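Side-chain contacts in 14-3-3 protein (Cryptosporidium parvum, PDB 3EFZ), which probably binds phosphorylated partner proteins, as other members of the 14-3-3 family do, and so takes part in cell regulation: residues I49-L52 and T53-D57; I78-S81 and L82-I85; A178-R181 and E182-L186; L200-T203 and I204-D208; F237-N240 and T241-L245. All coordinates share one frame; numbering follows the deposited sequence.

How the contacts relate
All five contacts are local, each between neighbouring turns of helix or round a helix end. Contact 2 is largely buried and, with contact 1, faces the second subunit; its chemistry is mostly polar. Contact 4, centred about 9 Å from the centre of the chain, sets a lysine over a tyrosine ring (CH-pi and cation-pi) beside aliphatic packing. Contacts 1 and 5 mix buried apolar groups with exposed charged ones and hold salt bridges, whereas contact 3 buries a carboxylate and leaves an amide, a hydroxyl and a phenyl ring exposed. Contacts 3 and 4 meet at Leu179 CD1 and Tyr202 CD2, 3.5 Å apart; contacts 4 and 5 join through Leu200 CD2 and Leu244 CD2, 3.8 Å apart.

Contact 1. Residues I49-L52 and T53-D57; sequences IKVL and TESSD
Lys50 and Glu54 stand one turn apart and meet twice, once through the backbone and once through their charged ends. The backbone part is compact. Lys50 O takes two donors, Glu54 N at 2.7 Å and Thr53 N at 3.3 Å. The first lies close to the direction of the C=O bond (C=O...N 163°), whereas the second stands well above the carbonyl plane (C=O...N 111°), so one oxygen serves an i+4 and an i+3 partner together. One residue on, Ser55 N reaches Val51 O at 3.0 Å, and the hydroxyl OG of Ser55 comes within 3.7 Å of Val51 CG1. This mixed bonding belongs to the C-terminal part of helix 32-54, within the all-helical 14-3-3 fold. Helix 138-158 covers Val51 (through Phe143) and Leu52 (through Cys144), whereas Thr53 packs on Leu66 of helix 63-81 and on Asn131 of the second subunit; Leu52 O receives a bond from Tyr135 OH. The exposed side is looser and rests on charge. Lys50 bends at its last two torsions, which brings NZ to the end of the extended Glu54 chain, 3.1 Å from OE1, in a salt bridge that uses the syn lone pair of that oxygen. The other oxygen, Glu54 OE2, is farther from Lys50 NZ, at 3.6 Å, a lopsided approach of the ammonium group to the carboxylate.

Contact 2. Residues I78-S81 and L82-I85; sequences IRNS and LKSI
From Lys83 NZ a bond of 2.8 Å runs to Asn80 OD1, at the end of two side chains that lie side by side and point the same way. The two reach this pairing by different torsions. Asn80 CG lies opposite its own backbone N (chi1 -179°), while Lys83 CG is wedged between backbone N and carbonyl carbon (chi1 60°), from where the chain runs out extended. That conformation lays the lysine methylenes along the asparagine backbone, with Lys83 CG 3.2 Å from Asn80 O. Lys83 N also bonds to Asn80 O at 3.2 Å, and Leu82 N to Arg79 O at 3.2 Å; both are i+3 bonds with the donor well above the carbonyl plane. Ser81 takes a similar first torsion (chi1 76°), which turns OG back to donate to Ile78 O at 2.9 Å. The branch point of Leu82, CG, lies 3.5 Å from the same Ile78 O. A water accepts from Ile85 N and donates to Ser81 O, its oxygen 2.7 Å from Ser81 O, bridging the two helices. Across the dimer, OE1 of Glu115 of the second subunit makes a salt bridge with Lys83 NZ and accepts a hydrogen bond from Asn80 ND2. Arg79, salt-bridged to Glu157 and beside Arg153 in the last turn of helix 63-81 just before this junction, is one of two arginines predicted to contact phosphoserine in this 14-3-3 protein.

Contact 3. Residues A178-R181 and E182-L186; sequences ALQR and ERSFL
In the last turns of helix 161-185 the Arg183 guanidinium folds back over Gln180, with Leu186 the first residue to leave helical geometry. Regular i+4 bonds carry the backbone, for instance Arg183 N to Leu179 O at 2.8 Å, Ser184 N to Gln180 O at 3.0 Å and Phe185 N to Arg181 O at 3.0 Å. On the more exposed side, a bend of Arg183 at chi3 (-109°) sets its guanidinium against the preceding turn: Gln180 CA sits 3.4 Å above the plane of one face, toward the rim, and Leu179 O lies over that face too. The amide of Gln180 and this guanidinium are turned 75° apart; the modelled spacing of their polar ends is too short to be trusted. Arg181 O meets the Phe185 ring obliquely, 3.2 Å from Phe185 CD1. On the buried side, Glu182 kinks at chi2 and tucks its carboxylate under the previous turn, with CD 3.2 Å from Ala178 O. Its OE2 is satisfied by the hydroxyl of Thr198. Helix 193-207 thus borders this face, where Tyr195 and Ile199 also cover Leu179, while Arg181 packs on Ile145 of helix 138-158.

Contact 4. Residues L200-T203 and I204-D208; sequences LNYT and ILKYD
Lys206 lays its CE over the face of the Tyr202 ring, one turn back on helix 193-207 of the 14-3-3 helical bundle. Lys206 CE stands 3.5 Å from the centroid of the Tyr202 ring and only 7° off the normal, a CH-pi contact. A bend at chi4 (-81°) then carries NZ outward over the phenol end, yet Lys206 NZ stays 4.0 Å from the centroid of Tyr202 and makes a cation-pi interaction as well. Phe219 offers the ammonium group a second ring and meets Tyr202 edge-to-face, while Glu176 binds the phenol OH and would help hold the ring. At the ring edge, near its plane, Leu205 CD2 lies 4.0 Å from Tyr202 CD1. A second side of the helix carries Asn201, bonded to Asp150 and beside Arg153 of the predicted phosphoserine site. There Ile204, with CG1 beside its backbone N (chi1 -65°), runs its extended branch along the preceding turn, placing CD1 4.2 Å from Leu200 CG and CG1 3.1 Å from Leu200 O.

Contact 5. Residues F237-N240 and T241-L245; sequences FSEN and TEKLL
The ring of Phe237 is met by the Glu242 side chain at about a right angle, although ring and carboxylate planes are only 25° apart. Glu242 bends at chi2 (-67°), curling its acid back so that OE1 stands 3.5 Å from Phe237 CB, oblique to the ring. Arg231 serves both partners, making a cation-pi contact with the ring and a long, weak ion pair with Glu242. Thr241 crosses the phenylalanine obliquely and touches with its methyl, CG2 to Phe237 CB at 3.7 Å; farther along, Leu245 CD1 reaches Phe237 CD1 at 4.1 Å. The other branch of Thr241 is polar: its OG1 is bonded to Ser191 O in the loop before helix 193-207. Glu239 and Lys243 instead lie side by side on the exposed flank, pointing the same way, and their charged groups pair in a salt bridge whose hydrogen bond, Lys243 NZ to Glu239 OE2 at 3.2 Å, is weak. Bends in the Lys243 chain at chi3 and chi4 bring NZ round to that oxygen. Ser238 OG sits between its backbone N and carbonyl carbon (chi1 74°), where it receives Thr241 N at 3.0 Å, while Ser238 O accepts Glu242 N at 3.0 Å. A serine bonding to the amide three residues on is the classic N-cap, here starting helix 239-256.

Contact 1. Residues I49-L52 and T53-D57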
loop_
_atom_site.group_PDB
_atom_site.type_symbol
_atom_site.label_atom_id
_atom_site.label_comp_id
_atom_site.label_asym_id
_atom_site.label_seq_id
_atom_site.Cartn_x
_atom_site.Cartn_y
_atom_site.Cartn_z
ATOM N N ILE B 49 -11.699 -3.126 -1.844
ATOM C CA ILE B 49 -12.401 -1.986 -1.248
ATOM C C ILE B 49 -13.836 -1.837 -1.762
ATOM O O ILE B 49 -14.730 -1.619 -0.973
ATOM C CB ILE B 49 -11.591 -0.691 -1.359
ATOM C CG1 ILE B 49 -10.451 -0.750 -0.333
ATOM C CG2 ILE B 49 -12.461 0.529 -1.050
ATOM C CD1 ILE B 49 -9.335 0.050 -0.693
ATOM N N LYS B 50 -14.049 -2.013 -3.068
ATOM C CA LYS B 50 -15.393 -1.977 -3.646
ATOM C C LYS B 50 -16.323 -2.973 -2.953
ATOM O O LYS B 50 -17.385 -2.593 -2.464
ATOM C CB LYS B 50 -15.356 -2.275 -5.149
ATOM C CG LYS B 50 -15.124 -1.079 -6.010
ATOM C CD LYS B 50 -15.217 -1.409 -7.501
ATOM C CE LYS B 50 -16.616 -1.141 -8.072
ATOM N NZ LYS B 50 -17.049 0.286 -7.888
ATOM N N VAL B 51 -15.914 -4.241 -2.912
ATOM C CA VAL B 51 -16.693 -5.297 -2.278
ATOM C C VAL B 51 -16.984 -4.999 -0.799
ATOM O O VAL B 51 -18.142 -5.018 -0.375
ATOM C CB VAL B 51 -16.051 -6.723 -2.465
ATOM C CG1 VAL B 51 -16.870 -7.791 -1.748
ATOM C CG2 VAL B 51 -15.957 -7.082 -3.935
ATOM N N LEU B 52 -15.944 -4.720 -0.013
ATOM C CA LEU B 52 -16.133 -4.505 1.437
ATOM C C LEU B 52 -17.069 -3.338 1.764
ATOM O O LEU B 52 -17.698 -3.288 2.826
ATOM C CB LEU B 52 -14.782 -4.294 2.127
ATOM C CG LEU B 52 -13.917 -5.557 2.280
ATOM C CD1 LEU B 52 -12.639 -5.238 3.045
ATOM C CD2 LEU B 52 -14.675 -6.684 2.990
ATOM N N THR B 53 -17.182 -2.429 0.810
ATOM C CA THR B 53 -17.674 -1.093 1.035
ATOM C C THR B 53 -19.029 -0.895 0.305
ATOM O O THR B 53 -19.892 -0.128 0.761
ATOM C CB THR B 53 -16.552 -0.119 0.572
ATOM O OG1 THR B 53 -16.041 0.644 1.677
ATOM C CG2 THR B 53 -16.944 0.723 -0.578
ATOM N N GLU B 54 -19.225 -1.612 -0.802
ATOM C CA GLU B 54 -20.458 -1.497 -1.592
ATOM C C GLU B 54 -21.351 -2.735 -1.499
ATOM O O GLU B 54 -22.485 -2.697 -1.943
ATOM C CB GLU B 54 -20.139 -1.165 -3.057
ATOM C CG GLU B 54 -19.368 0.139 -3.197
ATOM C CD GLU B 54 -18.865 0.433 -4.595
ATOM O OE1 GLU B 54 -18.914 -0.452 -5.470
ATOM O OE2 GLU B 54 -18.401 1.575 -4.806
ATOM N N SER B 55 -20.845 -3.823 -0.917
ATOM C CA SER B 55 -21.655 -5.043 -0.780
ATOM C C SER B 55 -22.475 -5.085 0.515
ATOM O O SER B 55 -23.395 -5.879 0.636
ATOM C CB SER B 55 -20.808 -6.315 -0.930
ATOM O OG SER B 55 -20.325 -6.438 -2.251
ATOM N N SER B 56 -22.131 -4.226 1.472
ATOM C CA SER B 56 -22.856 -4.125 2.743
ATOM C C SER B 56 -24.295 -3.669 2.522
ATOM O O SER B 56 -24.619 -3.094 1.480
ATOM C CB SER B 56 -22.147 -3.154 3.691
ATOM O OG SER B 56 -22.697 -3.238 4.990
ATOM N N ASP B 57 -25.154 -3.938 3.502
ATOM C CA ASP B 57 -26.548 -3.507 3.448
ATOM C C ASP B 57 -26.782 -2.127 4.063
ATOM O O ASP B 57 -27.877 -1.580 3.953
ATOM C CB ASP B 57 -27.444 -4.531 4.141
ATOM C CG ASP B 57 -27.412 -5.880 3.469
ATOM O OD1 ASP B 57 -27.055 -6.853 4.157
ATOM O OD2 ASP B 57 -27.731 -5.965 2.260
#

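Contact 2. Residues I78-S81 and L82-I85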
loop_
_atom_site.group_PDB
_atom_site.type_symbol
_atom_site.label_atom_id
_atom_site.label_comp_id
_atom_site.label_asym_id
_atom_site.label_seq_id
_atom_site.Cartn_x
_atom_site.Cartn_y
_atom_site.Cartn_z
ATOM N N ILE B 78 2.800 -4.559 2.503
ATOM C CA ILE B 78 3.905 -4.821 3.443
ATOM C C ILE B 78 4.537 -6.170 3.081
ATOM O O ILE B 78 5.753 -6.286 2.953
ATOM C CB ILE B 78 3.451 -4.761 4.923
ATOM C CG1 ILE B 78 2.945 -3.356 5.283
ATOM C CG2 ILE B 78 4.588 -5.129 5.846
ATOM C CD1 ILE B 78 2.124 -3.318 6.559
ATOM N N ARG B 79 3.694 -7.176 2.844
ATOM C CA ARG B 79 4.175 -8.488 2.423
ATOM C C ARG B 79 4.940 -8.433 1.090
ATOM O O ARG B 79 5.954 -9.106 0.948
ATOM C CB ARG B 79 3.017 -9.473 2.369
ATOM C CG ARG B 79 3.368 -10.896 1.945
ATOM C CD ARG B 79 2.102 -11.675 1.962
ATOM N NE ARG B 79 2.246 -13.032 1.453
ATOM C CZ ARG B 79 1.941 -13.418 0.227
ATOM N NH1 ARG B 79 1.463 -12.551 -0.654
ATOM N NH2 ARG B 79 2.100 -14.695 -0.101
ATOM N N ASN B 80 4.464 -7.635 0.131
ATOM C CA ASN B 80 5.079 -7.537 -1.180
ATOM C C ASN B 80 6.497 -6.976 -1.107
ATOM O O ASN B 80 7.400 -7.480 -1.779
ATOM C CB ASN B 80 4.218 -6.683 -2.129
ATOM C CG ASN B 80 4.824 -6.567 -3.526
ATOM O OD1 ASN B 80 4.708 -7.479 -4.326
ATOM N ND2 ASN B 80 5.456 -5.435 -3.821
ATOM N N SER B 81 6.697 -5.971 -0.254
ATOM C CA SER B 81 7.991 -5.300 -0.104
ATOM C C SER B 81 9.078 -6.225 0.458
ATOM O O SER B 81 10.289 -5.950 0.320
ATOM C CB SER B 81 7.849 -4.041 0.765
ATOM O OG SER B 81 7.735 -4.370 2.138
ATOM N N LEU B 82 8.644 -7.308 1.092
ATOM C CA LEU B 82 9.554 -8.234 1.741
ATOM C C LEU B 82 9.895 -9.467 0.925
ATOM O O LEU B 82 10.642 -10.313 1.402
ATOM C CB LEU B 82 8.964 -8.710 3.057
ATOM C CG LEU B 82 8.701 -7.738 4.194
ATOM C CD1 LEU B 82 8.007 -8.521 5.307
ATOM C CD2 LEU B 82 10.003 -7.054 4.673
ATOM N N LYS B 83 9.356 -9.599 -0.283
ATOM C CA LYS B 83 9.501 -10.876 -0.983
ATOM C C LYS B 83 10.957 -11.275 -1.305
ATOM O O LYS B 83 11.325 -12.438 -1.128
ATOM C CB LYS B 83 8.570 -10.988 -2.200
ATOM C CG LYS B 83 8.776 -9.940 -3.277
ATOM C CD LYS B 83 7.585 -9.895 -4.253
ATOM C CE LYS B 83 7.632 -8.628 -5.124
ATOM N NZ LYS B 83 6.523 -8.669 -6.139
ATOM N N SER B 84 11.782 -10.340 -1.776
ATOM C CA SER B 84 13.212 -10.629 -1.994
ATOM C C SER B 84 13.984 -10.802 -0.699
ATOM O O SER B 84 14.956 -11.557 -0.655
ATOM C CB SER B 84 13.896 -9.559 -2.834
ATOM O OG SER B 84 13.244 -9.388 -4.080
ATOM N N ILE B 85 13.589 -10.073 0.342
ATOM C CA ILE B 85 14.211 -10.248 1.658
ATOM C C ILE B 85 14.020 -11.716 2.100
ATOM O O ILE B 85 14.954 -12.362 2.589
ATOM C CB ILE B 85 13.672 -9.226 2.710
ATOM C CG1 ILE B 85 14.230 -7.817 2.418
ATOM C CG2 ILE B 85 14.055 -9.640 4.122
ATOM C CD1 ILE B 85 13.622 -6.718 3.232
HETATM O O HOH W 1 12.289 -7.456 -0.592
#

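Contact 3. Residues A178-R181 and E182-L186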
loop_
_atom_site.group_PDB
_atom_site.type_symbol
_atom_site.label_atom_id
_atom_site.label_comp_id
_atom_site.label_asym_id
_atom_site.label_seq_id
_atom_site.Cartn_x
_atom_site.Cartn_y
_atom_site.Cartn_z
ATOM N N ALA B 178 -15.443 -20.851 2.571
ATOM C CA ALA B 178 -15.693 -19.957 1.431
ATOM C C ALA B 178 -16.025 -20.740 0.149
ATOM O O ALA B 178 -16.997 -20.431 -0.530
ATOM C CB ALA B 178 -14.495 -19.031 1.213
ATOM N N LEU B 179 -15.229 -21.761 -0.167
ATOM C CA LEU B 179 -15.526 -22.664 -1.297
ATOM C C LEU B 179 -16.908 -23.324 -1.222
ATOM O O LEU B 179 -17.632 -23.363 -2.230
ATOM C CB LEU B 179 -14.437 -23.744 -1.453
ATOM C CG LEU B 179 -13.055 -23.328 -1.972
ATOM C CD1 LEU B 179 -12.015 -24.440 -1.737
ATOM C CD2 LEU B 179 -13.105 -22.946 -3.434
ATOM N N GLN B 180 -17.267 -23.844 -0.044
ATOM C CA GLN B 180 -18.584 -24.457 0.157
ATOM C C GLN B 180 -19.720 -23.444 -0.047
ATOM O O GLN B 180 -20.738 -23.762 -0.673
ATOM C CB GLN B 180 -18.688 -25.151 1.527
ATOM C CG GLN B 180 -20.091 -25.724 1.867
ATOM C CD GLN B 180 -20.734 -26.479 0.696
ATOM O OE1 GLN B 180 -20.226 -27.507 0.232
ATOM N NE2 GLN B 180 -21.860 -25.961 0.212
ATOM N N ARG B 181 -19.545 -22.233 0.472
ATOM C CA ARG B 181 -20.517 -21.161 0.252
ATOM C C ARG B 181 -20.621 -20.782 -1.230
ATOM O O ARG B 181 -21.721 -20.607 -1.756
ATOM C CB ARG B 181 -20.167 -19.938 1.097
ATOM C CG ARG B 181 -20.437 -20.099 2.573
ATOM C CD ARG B 181 -19.730 -18.969 3.314
ATOM N NE ARG B 181 -19.944 -18.999 4.759
ATOM C CZ ARG B 181 -20.844 -18.260 5.406
ATOM N NH1 ARG B 181 -21.678 -17.438 4.752
ATOM N NH2 ARG B 181 -20.925 -18.361 6.721
ATOM N N GLU B 182 -19.479 -20.681 -1.906
ATOM C CA GLU B 182 -19.467 -20.463 -3.365
ATOM C C GLU B 182 -20.185 -21.565 -4.163
ATOM O O GLU B 182 -20.961 -21.258 -5.068
ATOM C CB GLU B 182 -18.040 -20.226 -3.874
ATOM C CG GLU B 182 -17.463 -18.897 -3.340
ATOM C CD GLU B 182 -15.960 -18.922 -3.113
ATOM O OE1 GLU B 182 -15.307 -19.904 -3.522
ATOM O OE2 GLU B 182 -15.439 -17.958 -2.513
ATOM N N ARG B 183 -19.929 -22.827 -3.808
ATOM C CA ARG B 183 -20.617 -23.993 -4.391
ATOM C C ARG B 183 -22.141 -23.946 -4.216
ATOM O O ARG B 183 -22.890 -24.290 -5.132
ATOM C CB ARG B 183 -20.066 -25.306 -3.812
ATOM C CG ARG B 183 -18.713 -25.737 -4.393
ATOM C CD ARG B 183 -18.270 -27.128 -3.902
ATOM N NE ARG B 183 -17.133 -27.033 -2.971
ATOM C CZ ARG B 183 -17.180 -27.327 -1.669
ATOM N NH1 ARG B 183 -18.308 -27.756 -1.115
ATOM N NH2 ARG B 183 -16.091 -27.189 -0.919
ATOM N N SER B 184 -22.577 -23.516 -3.034
ATOM C CA SER B 184 -23.991 -23.436 -2.662
ATOM C C SER B 184 -24.753 -22.299 -3.350
ATOM O O SER B 184 -25.897 -22.475 -3.797
ATOM C CB SER B 184 -24.110 -23.223 -1.153
ATOM O OG SER B 184 -23.808 -24.400 -0.442
ATOM N N PHE B 185 -24.108 -21.138 -3.430
ATOM C CA PHE B 185 -24.826 -19.894 -3.693
ATOM C C PHE B 185 -24.549 -19.231 -5.033
ATOM O O PHE B 185 -25.352 -18.418 -5.496
ATOM C CB PHE B 185 -24.619 -18.906 -2.544
ATOM C CG PHE B 185 -25.035 -19.444 -1.198
ATOM C CD1 PHE B 185 -24.185 -19.346 -0.101
ATOM C CD2 PHE B 185 -26.272 -20.062 -1.028
ATOM C CE1 PHE B 185 -24.561 -19.855 1.141
ATOM C CE2 PHE B 185 -26.647 -20.572 0.204
ATOM C CZ PHE B 185 -25.785 -20.469 1.291
ATOM N N LEU B 186 -23.440 -19.595 -5.664
ATOM C CA LEU B 186 -23.034 -18.937 -6.898
ATOM C C LEU B 186 -23.496 -19.666 -8.137
ATOM O O LEU B 186 -23.351 -20.884 -8.270
ATOM C CB LEU B 186 -21.523 -18.700 -6.948
ATOM C CG LEU B 186 -20.933 -17.717 -5.937
ATOM C CD1 LEU B 186 -19.426 -17.690 -6.087
ATOM C CD2 LEU B 186 -21.517 -16.324 -6.109
#

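Contact 4. Residues L200-T203 and I204-D208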
loop_
_atom_site.group_PDB
_atom_site.type_symbol
_atom_site.label_atom_id
_atom_site.label_comp_id
_atom_site.label_asym_id
_atom_site.label_seq_id
_atom_site.Cartn_x
_atom_site.Cartn_y
_atom_site.Cartn_z
ATOM N N LEU B 200 -7.468 -20.765 -6.250
ATOM C CA LEU B 200 -6.081 -20.369 -6.489
ATOM C C LEU B 200 -5.310 -20.112 -5.203
ATOM O O LEU B 200 -4.180 -20.578 -5.067
ATOM C CB LEU B 200 -5.984 -19.136 -7.408
ATOM C CG LEU B 200 -4.564 -18.563 -7.652
ATOM C CD1 LEU B 200 -3.673 -19.515 -8.458
ATOM C CD2 LEU B 200 -4.591 -17.176 -8.311
ATOM N N ASN B 201 -5.910 -19.365 -4.273
ATOM C CA ASN B 201 -5.270 -19.098 -2.993
ATOM C C ASN B 201 -5.115 -20.349 -2.113
ATOM O O ASN B 201 -4.084 -20.522 -1.442
ATOM C CB ASN B 201 -5.981 -17.949 -2.281
ATOM C CG ASN B 201 -5.673 -16.596 -2.926
ATOM O OD1 ASN B 201 -5.208 -16.527 -4.061
ATOM N ND2 ASN B 201 -5.950 -15.526 -2.216
ATOM N N TYR B 202 -6.118 -21.224 -2.156
ATOM C CA TYR B 202 -6.058 -22.524 -1.475
ATOM C C TYR B 202 -4.983 -23.394 -2.102
ATOM O O TYR B 202 -4.243 -24.053 -1.384
ATOM C CB TYR B 202 -7.422 -23.228 -1.520
ATOM C CG TYR B 202 -7.613 -24.419 -0.575
ATOM C CD1 TYR B 202 -6.710 -24.694 0.458
ATOM C CD2 TYR B 202 -8.725 -25.238 -0.702
ATOM C CE1 TYR B 202 -6.899 -25.770 1.317
ATOM C CE2 TYR B 202 -8.926 -26.320 0.156
ATOM C CZ TYR B 202 -8.006 -26.576 1.164
ATOM O OH TYR B 202 -8.211 -27.645 2.015
ATOM N N THR B 203 -4.909 -23.392 -3.438
ATOM C CA THR B 203 -3.838 -24.064 -4.174
ATOM C C THR B 203 -2.461 -23.551 -3.740
ATOM O O THR B 203 -1.556 -24.355 -3.545
ATOM C CB THR B 203 -3.999 -23.914 -5.708
ATOM O OG1 THR B 203 -5.205 -24.567 -6.127
ATOM C CG2 THR B 203 -2.825 -24.525 -6.448
ATOM N N ILE B 204 -2.327 -22.235 -3.558
ATOM C CA ILE B 204 -1.081 -21.625 -3.066
ATOM C C ILE B 204 -0.713 -22.118 -1.651
ATOM O O ILE B 204 0.468 -22.451 -1.383
ATOM C CB ILE B 204 -1.134 -20.075 -3.128
ATOM C CG1 ILE B 204 -1.229 -19.593 -4.580
ATOM C CG2 ILE B 204 0.086 -19.458 -2.440
ATOM C CD1 ILE B 204 -1.605 -18.113 -4.716
ATOM N N LEU B 205 -1.718 -22.199 -0.773
ATOM C CA LEU B 205 -1.533 -22.723 0.580
ATOM C C LEU B 205 -1.033 -24.159 0.559
ATOM O O LEU B 205 -0.107 -24.498 1.309
ATOM C CB LEU B 205 -2.836 -22.648 1.387
ATOM C CG LEU B 205 -2.839 -23.068 2.863
ATOM C CD1 LEU B 205 -2.105 -22.035 3.747
ATOM C CD2 LEU B 205 -4.285 -23.253 3.341
ATOM N N LYS B 206 -1.642 -24.981 -0.299
ATOM C CA LYS B 206 -1.271 -26.384 -0.463
ATOM C C LYS B 206 0.144 -26.546 -1.006
ATOM O O LYS B 206 0.921 -27.368 -0.503
ATOM C CB LYS B 206 -2.242 -27.108 -1.410
ATOM C CG LYS B 206 -3.653 -27.321 -0.877
ATOM C CD LYS B 206 -4.549 -27.828 -2.002
ATOM C CE LYS B 206 -6.003 -27.897 -1.566
ATOM N NZ LYS B 206 -6.343 -29.115 -0.790
ATOM N N TYR B 207 0.456 -25.778 -2.046
ATOM C CA TYR B 207 1.755 -25.830 -2.684
ATOM C C TYR B 207 2.852 -25.410 -1.712
ATOM O O TYR B 207 3.760 -26.184 -1.442
ATOM C CB TYR B 207 1.775 -24.966 -3.958
ATOM C CG TYR B 207 3.055 -25.064 -4.778
ATOM C CD1 TYR B 207 3.100 -25.820 -5.954
ATOM C CD2 TYR B 207 4.218 -24.389 -4.382
ATOM C CE1 TYR B 207 4.277 -25.898 -6.713
ATOM C CE2 TYR B 207 5.389 -24.469 -5.122
ATOM C CZ TYR B 207 5.416 -25.221 -6.287
ATOM O OH TYR B 207 6.585 -25.292 -7.011
ATOM N N ASP B 208 2.756 -24.197 -1.182
ATOM C CA ASP B 208 3.837 -23.653 -0.371
ATOM C C ASP B 208 3.759 -24.159 1.077
ATOM O O ASP B 208 4.432 -25.151 1.424
ATOM C CB ASP B 208 3.872 -22.120 -0.464
ATOM C CG ASP B 208 5.161 -21.527 0.075
ATOM O OD1 ASP B 208 6.000 -22.294 0.608
ATOM O OD2 ASP B 208 5.338 -20.285 -0.028
#

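Contact 5. Residues F237-N240 and T241-L245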
loop_
_atom_site.group_PDB
_atom_site.type_symbol
_atom_site.label_atom_id
_atom_site.label_comp_id
_atom_site.label_asym_id
_atom_site.label_seq_id
_atom_site.Cartn_x
_atom_site.Cartn_y
_atom_site.Cartn_z
ATOM N N PHE B 237 -16.588 -17.005 -20.914
ATOM C CA PHE B 237 -16.402 -16.769 -19.501
ATOM C C PHE B 237 -15.963 -15.320 -19.282
ATOM O O PHE B 237 -15.512 -14.649 -20.219
ATOM C CB PHE B 237 -15.347 -17.734 -18.932
ATOM C CG PHE B 237 -15.818 -19.156 -18.812
ATOM C CD1 PHE B 237 -14.898 -20.209 -18.799
ATOM C CD2 PHE B 237 -17.179 -19.453 -18.727
ATOM C CE1 PHE B 237 -15.326 -21.538 -18.681
ATOM C CE2 PHE B 237 -17.612 -20.772 -18.623
ATOM C CZ PHE B 237 -16.677 -21.814 -18.599
ATOM N N SER B 238 -16.088 -14.844 -18.044
ATOM C CA SER B 238 -15.651 -13.491 -17.708
ATOM C C SER B 238 -14.150 -13.384 -17.928
ATOM O O SER B 238 -13.434 -14.394 -17.937
ATOM C CB SER B 238 -16.025 -13.112 -16.269
ATOM O OG SER B 238 -15.193 -13.777 -15.333
ATOM N N GLU B 239 -13.691 -12.161 -18.147
ATOM C CA GLU B 239 -12.279 -11.879 -18.320
ATOM C C GLU B 239 -11.474 -12.339 -17.095
ATOM O O GLU B 239 -10.388 -12.914 -17.229
ATOM C CB GLU B 239 -12.099 -10.388 -18.572
ATOM C CG GLU B 239 -10.680 -9.908 -18.473
ATOM C CD GLU B 239 -10.611 -8.432 -18.215
ATOM O OE1 GLU B 239 -10.906 -7.669 -19.161
ATOM O OE2 GLU B 239 -10.270 -8.045 -17.072
ATOM N N ASN B 240 -12.021 -12.103 -15.905
ATOM C CA ASN B 240 -11.362 -12.523 -14.674
ATOM C C ASN B 240 -11.315 -14.025 -14.482
ATOM O O ASN B 240 -10.353 -14.534 -13.914
ATOM C CB ASN B 240 -11.949 -11.822 -13.450
ATOM C CG ASN B 240 -11.316 -10.479 -13.207
ATOM O OD1 ASN B 240 -10.107 -10.310 -13.376
ATOM N ND2 ASN B 240 -12.127 -9.503 -12.821
ATOM N N THR B 241 -12.335 -14.732 -14.965
ATOM C CA THR B 241 -12.284 -16.199 -15.027
ATOM C C THR B 241 -11.153 -16.655 -15.942
ATOM O O THR B 241 -10.306 -17.447 -15.539
ATOM C CB THR B 241 -13.632 -16.802 -15.465
ATOM O OG1 THR B 241 -14.585 -16.612 -14.414
ATOM C CG2 THR B 241 -13.507 -18.298 -15.758
ATOM N N GLU B 242 -11.121 -16.129 -17.162
ATOM C CA GLU B 242 -10.082 -16.502 -18.117
ATOM C C GLU B 242 -8.673 -16.151 -17.623
ATOM O O GLU B 242 -7.739 -16.920 -17.827
ATOM C CB GLU B 242 -10.370 -15.930 -19.513
ATOM C CG GLU B 242 -11.633 -16.512 -20.195
ATOM C CD GLU B 242 -11.546 -18.020 -20.571
ATOM O OE1 GLU B 242 -12.586 -18.579 -20.997
ATOM O OE2 GLU B 242 -10.458 -18.646 -20.450
ATOM N N LYS B 243 -8.525 -15.018 -16.943
ATOM C CA LYS B 243 -7.254 -14.682 -16.276
ATOM C C LYS B 243 -6.848 -15.697 -15.200
ATOM O O LYS B 243 -5.676 -16.077 -15.112
ATOM C CB LYS B 243 -7.313 -13.286 -15.659
ATOM C CG LYS B 243 -7.098 -12.138 -16.629
ATOM C CD LYS B 243 -7.274 -10.830 -15.892
ATOM C CE LYS B 243 -6.411 -9.726 -16.474
ATOM N NZ LYS B 243 -7.165 -8.819 -17.386
ATOM N N LEU B 244 -7.806 -16.132 -14.385
ATOM C CA LEU B 244 -7.524 -17.063 -13.292
ATOM C C LEU B 244 -7.289 -18.477 -13.788
ATOM O O LEU B 244 -6.455 -19.197 -13.241
ATOM C CB LEU B 244 -8.638 -17.054 -12.247
ATOM C CG LEU B 244 -8.724 -15.829 -11.317
ATOM C CD1 LEU B 244 -10.126 -15.703 -10.757
ATOM C CD2 LEU B 244 -7.670 -15.858 -10.194
ATOM N N LEU B 245 -8.019 -18.874 -14.826
ATOM C CA LEU B 245 -7.803 -20.183 -15.443
ATOM C C LEU B 245 -6.436 -20.253 -16.094
ATOM O O LEU B 245 -5.782 -21.302 -16.054
ATOM C CB LEU B 245 -8.895 -20.515 -16.463
ATOM C CG LEU B 245 -10.264 -20.917 -15.896
ATOM C CD1 LEU B 245 -11.276 -21.139 -17.034
ATOM C CD2 LEU B 245 -10.151 -22.155 -14.997
#